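Local coordinates for D-aminopeptidase (Burkholderia sp. LK4, PDB 5TZB), which probably removes N-terminal beta-amino acids (and perhaps D-amino acids) from short peptides, as an Ntn-type hydrolase of peptidase family S58, at residues C[188-196]-C[366-374]. Sequence-based numbering, arbitrary orientation.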
loop_
_atom_site.group_PDB
_atom_site.type_symbol
_atom_site.label_atom_id
_atom_site.label_comp_id
_atom_site.label_asym_id
_atom_site.label_seq_id
_atom_site.Cartn_x
_atom_site.Cartn_y
_atom_site.Cartn_z
ATOM N N GLY C 188 19.565 2.046 25.715
ATOM C CA GLY C 188 18.568 2.342 26.727
ATOM C C GLY C 188 17.219 1.677 26.534
ATOM O O GLY C 188 16.224 2.112 27.120
ATOM N N MET C 189 17.182 0.600 25.753
ATOM C CA MET C 189 15.917 -0.024 25.385
ATOM C C MET C 189 15.434 -1.106 26.360
ATOM O O MET C 189 16.206 -1.698 27.120
ATOM C CB MET C 189 16.027 -0.603 23.972
ATOM C CG MET C 189 16.375 0.456 22.925
ATOM S SD MET C 189 15.235 1.862 23.000
ATOM C CE MET C 189 16.102 3.060 21.982
ATOM N N ILE C 190 14.131 -1.336 26.317
ATOM C CA ILE C 190 13.430 -2.225 27.232
ATOM C C ILE C 190 12.506 -3.142 26.436
ATOM O O ILE C 190 11.736 -2.673 25.601
ATOM C CB ILE C 190 12.624 -1.411 28.256
ATOM C CG1 ILE C 190 13.572 -0.583 29.131
ATOM C CG2 ILE C 190 11.721 -2.310 29.082
ATOM C CD1 ILE C 190 12.866 0.412 30.053
ATOM N N CYS C 191 12.595 -4.445 26.677
ATOM C CA CYS C 191 11.820 -5.421 25.913
ATOM C C CYS C 191 11.128 -6.418 26.841
ATOM O O CYS C 191 11.753 -6.999 27.729
ATOM C CB CYS C 191 12.719 -6.145 24.910
ATOM S SG CYS C 191 11.871 -7.359 23.869
ATOM N N HIS C 192 9.825 -6.589 26.645
ATOM C CA HIS C 192 9.010 -7.416 27.531
ATOM C C HIS C 192 9.247 -7.090 29.012
ATOM O O HIS C 192 9.273 -7.976 29.871
ATOM C CB HIS C 192 9.248 -8.903 27.242
ATOM C CG HIS C 192 8.604 -9.361 25.967
ATOM N ND1 HIS C 192 7.240 -9.530 25.846
ATOM C CD2 HIS C 192 9.131 -9.682 24.760
ATOM C CE1 HIS C 192 6.955 -9.939 24.619
ATOM N NE2 HIS C 192 8.086 -10.046 23.943
ATOM N N GLU C 193 9.442 -5.797 29.279
ATOM C CA GLU C 193 9.638 -5.276 30.625
ATOM C C GLU C 193 10.881 -5.881 31.284
ATOM O O GLU C 193 10.982 -5.940 32.510
ATOM C CB GLU C 193 8.380 -5.509 31.464
ATOM C CG GLU C 193 7.150 -4.920 30.796
ATOM C CD GLU C 193 5.877 -5.113 31.594
ATOM O OE1 GLU C 193 4.900 -5.684 31.046
ATOM O OE2 GLU C 193 5.844 -4.667 32.752
ATOM N N PHE C 194 11.795 -6.364 30.446
ATOM C CA PHE C 194 13.170 -6.655 30.835
ATOM C C PHE C 194 14.084 -5.745 30.033
ATOM O O PHE C 194 13.611 -5.015 29.157
ATOM C CB PHE C 194 13.548 -8.103 30.553
ATOM C CG PHE C 194 12.846 -9.098 31.409
ATOM C CD1 PHE C 194 13.153 -9.218 32.759
ATOM C CD2 PHE C 194 11.901 -9.954 30.855
ATOM C CE1 PHE C 194 12.508 -10.160 33.556
ATOM C CE2 PHE C 194 11.256 -10.902 31.640
ATOM C CZ PHE C 194 11.559 -11.005 32.995
ATOM N N LYS C 195 15.392 -5.834 30.257
ATOM C CA LYS C 195 16.335 -5.063 29.439
ATOM C C LYS C 195 16.297 -5.511 27.987
ATOM O O LYS C 195 16.366 -6.707 27.689
ATOM C CB LYS C 195 17.766 -5.195 29.973
ATOM C CG LYS C 195 18.782 -4.342 29.204
ATOM C CD LYS C 195 18.518 -2.853 29.403
ATOM C CE LYS C 195 19.444 -1.983 28.547
ATOM N NZ LYS C 195 19.056 -1.975 27.106
ATOM N N GLY C 196 16.200 -4.547 27.072
ATOM C CA GLY C 196 16.145 -4.858 25.659
ATOM C C GLY C 196 17.364 -4.376 24.898
ATOM O O GLY C 196 18.444 -4.218 25.477
ATOM N N VAL C 366 15.423 -1.436 35.362
ATOM C CA VAL C 366 14.982 -2.569 34.576
ATOM C C VAL C 366 15.984 -3.703 34.819
ATOM O O VAL C 366 17.191 -3.472 34.959
ATOM C CB VAL C 366 14.856 -2.217 33.068
ATOM C CG1 VAL C 366 16.220 -1.949 32.442
ATOM C CG2 VAL C 366 14.135 -3.320 32.307
ATOM N N GLU C 367 15.469 -4.921 34.925
ATOM C CA GLU C 367 16.315 -6.089 35.135
ATOM C C GLU C 367 16.589 -6.770 33.807
ATOM O O GLU C 367 15.725 -6.793 32.926
ATOM C CB GLU C 367 15.657 -7.086 36.089
ATOM C CG GLU C 367 15.618 -6.642 37.533
ATOM C CD GLU C 367 15.070 -7.717 38.460
ATOM O OE1 GLU C 367 15.357 -8.912 38.227
ATOM O OE2 GLU C 367 14.374 -7.362 39.438
ATOM N N GLY C 368 17.798 -7.297 33.655
ATOM C CA GLY C 368 18.077 -8.212 32.568
ATOM C C GLY C 368 17.278 -9.471 32.852
ATOM O O GLY C 368 17.096 -9.837 34.014
ATOM N N LEU C 369 16.792 -10.117 31.797
ATOM C CA LEU C 369 16.020 -11.348 31.924
ATOM C C LEU C 369 16.758 -12.387 32.786
ATOM O O LEU C 369 16.187 -12.969 33.710
ATOM C CB LEU C 369 15.716 -11.908 30.540
ATOM C CG LEU C 369 15.090 -13.298 30.434
ATOM C CD1 LEU C 369 13.772 -13.398 31.193
ATOM C CD2 LEU C 369 14.915 -13.637 28.965
ATOM N N GLY C 370 18.042 -12.582 32.513
ATOM C CA GLY C 370 18.823 -13.523 33.293
ATOM C C GLY C 370 18.830 -14.910 32.674
ATOM O O GLY C 370 17.792 -15.548 32.490
ATOM N N GLN C 371 20.025 -15.372 32.356
ATOM C CA GLN C 371 20.214 -16.668 31.731
ATOM C C GLN C 371 19.619 -17.820 32.572
ATOM O O GLN C 371 18.849 -18.643 32.063
ATOM C CB GLN C 371 21.703 -16.866 31.476
ATOM C CG GLN C 371 22.190 -18.277 31.565
ATOM C CD GLN C 371 23.698 -18.332 31.637
ATOM O OE1 GLN C 371 24.378 -17.362 31.292
ATOM N NE2 GLN C 371 24.233 -19.448 32.128
ATOM N N ALA C 372 19.949 -17.868 33.860
ATOM C CA ALA C 372 19.469 -18.939 34.724
ATOM C C ALA C 372 17.964 -18.840 34.939
ATOM O O ALA C 372 17.261 -19.855 35.011
ATOM C CB ALA C 372 20.205 -18.913 36.064
ATOM N N ARG C 373 17.478 -17.609 35.069
ATOM C CA ARG C 373 16.062 -17.368 35.305
ATOM C C ARG C 373 15.230 -17.785 34.079
ATOM O O ARG C 373 14.097 -18.270 34.219
ATOM C CB ARG C 373 15.837 -15.900 35.670
ATOM C CG ARG C 373 14.423 -15.574 36.098
ATOM C CD ARG C 373 14.389 -14.322 36.967
ATOM N NE ARG C 373 14.960 -13.164 36.283
ATOM C CZ ARG C 373 15.071 -11.951 36.823
ATOM N NH1 ARG C 373 14.630 -11.726 38.055
ATOM N NH2 ARG C 373 15.601 -10.957 36.124
ATOM N N LEU C 374 15.784 -17.566 32.884
ATOM C CA LEU C 374 15.147 -18.003 31.643
ATOM C C LEU C 374 15.105 -19.534 31.566
ATOM O O LEU C 374 14.069 -20.128 31.261
ATOM C CB LEU C 374 15.892 -17.447 30.423
ATOM C CG LEU C 374 15.437 -17.924 29.039
ATOM C CD1 LEU C 374 13.967 -17.602 28.784
ATOM C CD2 LEU C 374 16.315 -17.346 27.942
HETATM O O HOH W 1 12.807 -5.363 34.708
HETATM O O HOH W 2 17.122 -8.765 29.454
#
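Leu369 lays its CD1 methyl over one face of the Phe194 ring, 3.8 Å from the centroid and nearer the rim than the middle, a CH-pi contact whose closest ring atom is CE2. With CG anti to the carbonyl carbon (chi1 -68°), the ring extends along residues 367-369, and Glu367 O lies at its edge, 3.5 Å from Phe194 CD1. Lys195 N donates to Glu367 O at 2.9 Å, the one direct hydrogen bond between 188-196 and 366-374, with the donor 36° above the carbonyl plane. Here the packing is tight: Val366 CG2 sits 3.3 Å from Phe194 C, and CG1 meets the aliphatic CD of Lys195. The lysine chain then bends away, and its NZ donates to the carbonyls of Met189, Gly196 and Thr187.

Water completes what one direct bond begins. Two molecules bridge the backbones on each side of it, one joining Glu193 O to Glu367 N, the other Lys195 O to Leu369 N. The looser side is the partly exposed one, where Arg373 NH2 stands 4.1 Å from Phe194 CE1. Acceptors lying in the guanidinium plane fix its rotation: NH1 and NH2 meet Glu367 OE1 end-on in a salt bridge, while NE and NH2 share Leu369 O.

The result illustrates how a tight hairpin, closed by the type I' turn from Cys191 to Phe194, can receive a C-terminal segment. Arg225 adds a cation-pi contact to Phe194, Leu369 leans on Leu353 of helix 331-355, Val366 packs on Val359 of strand 359-361, and Gly370 occupies the N-cap position of helix 371-380.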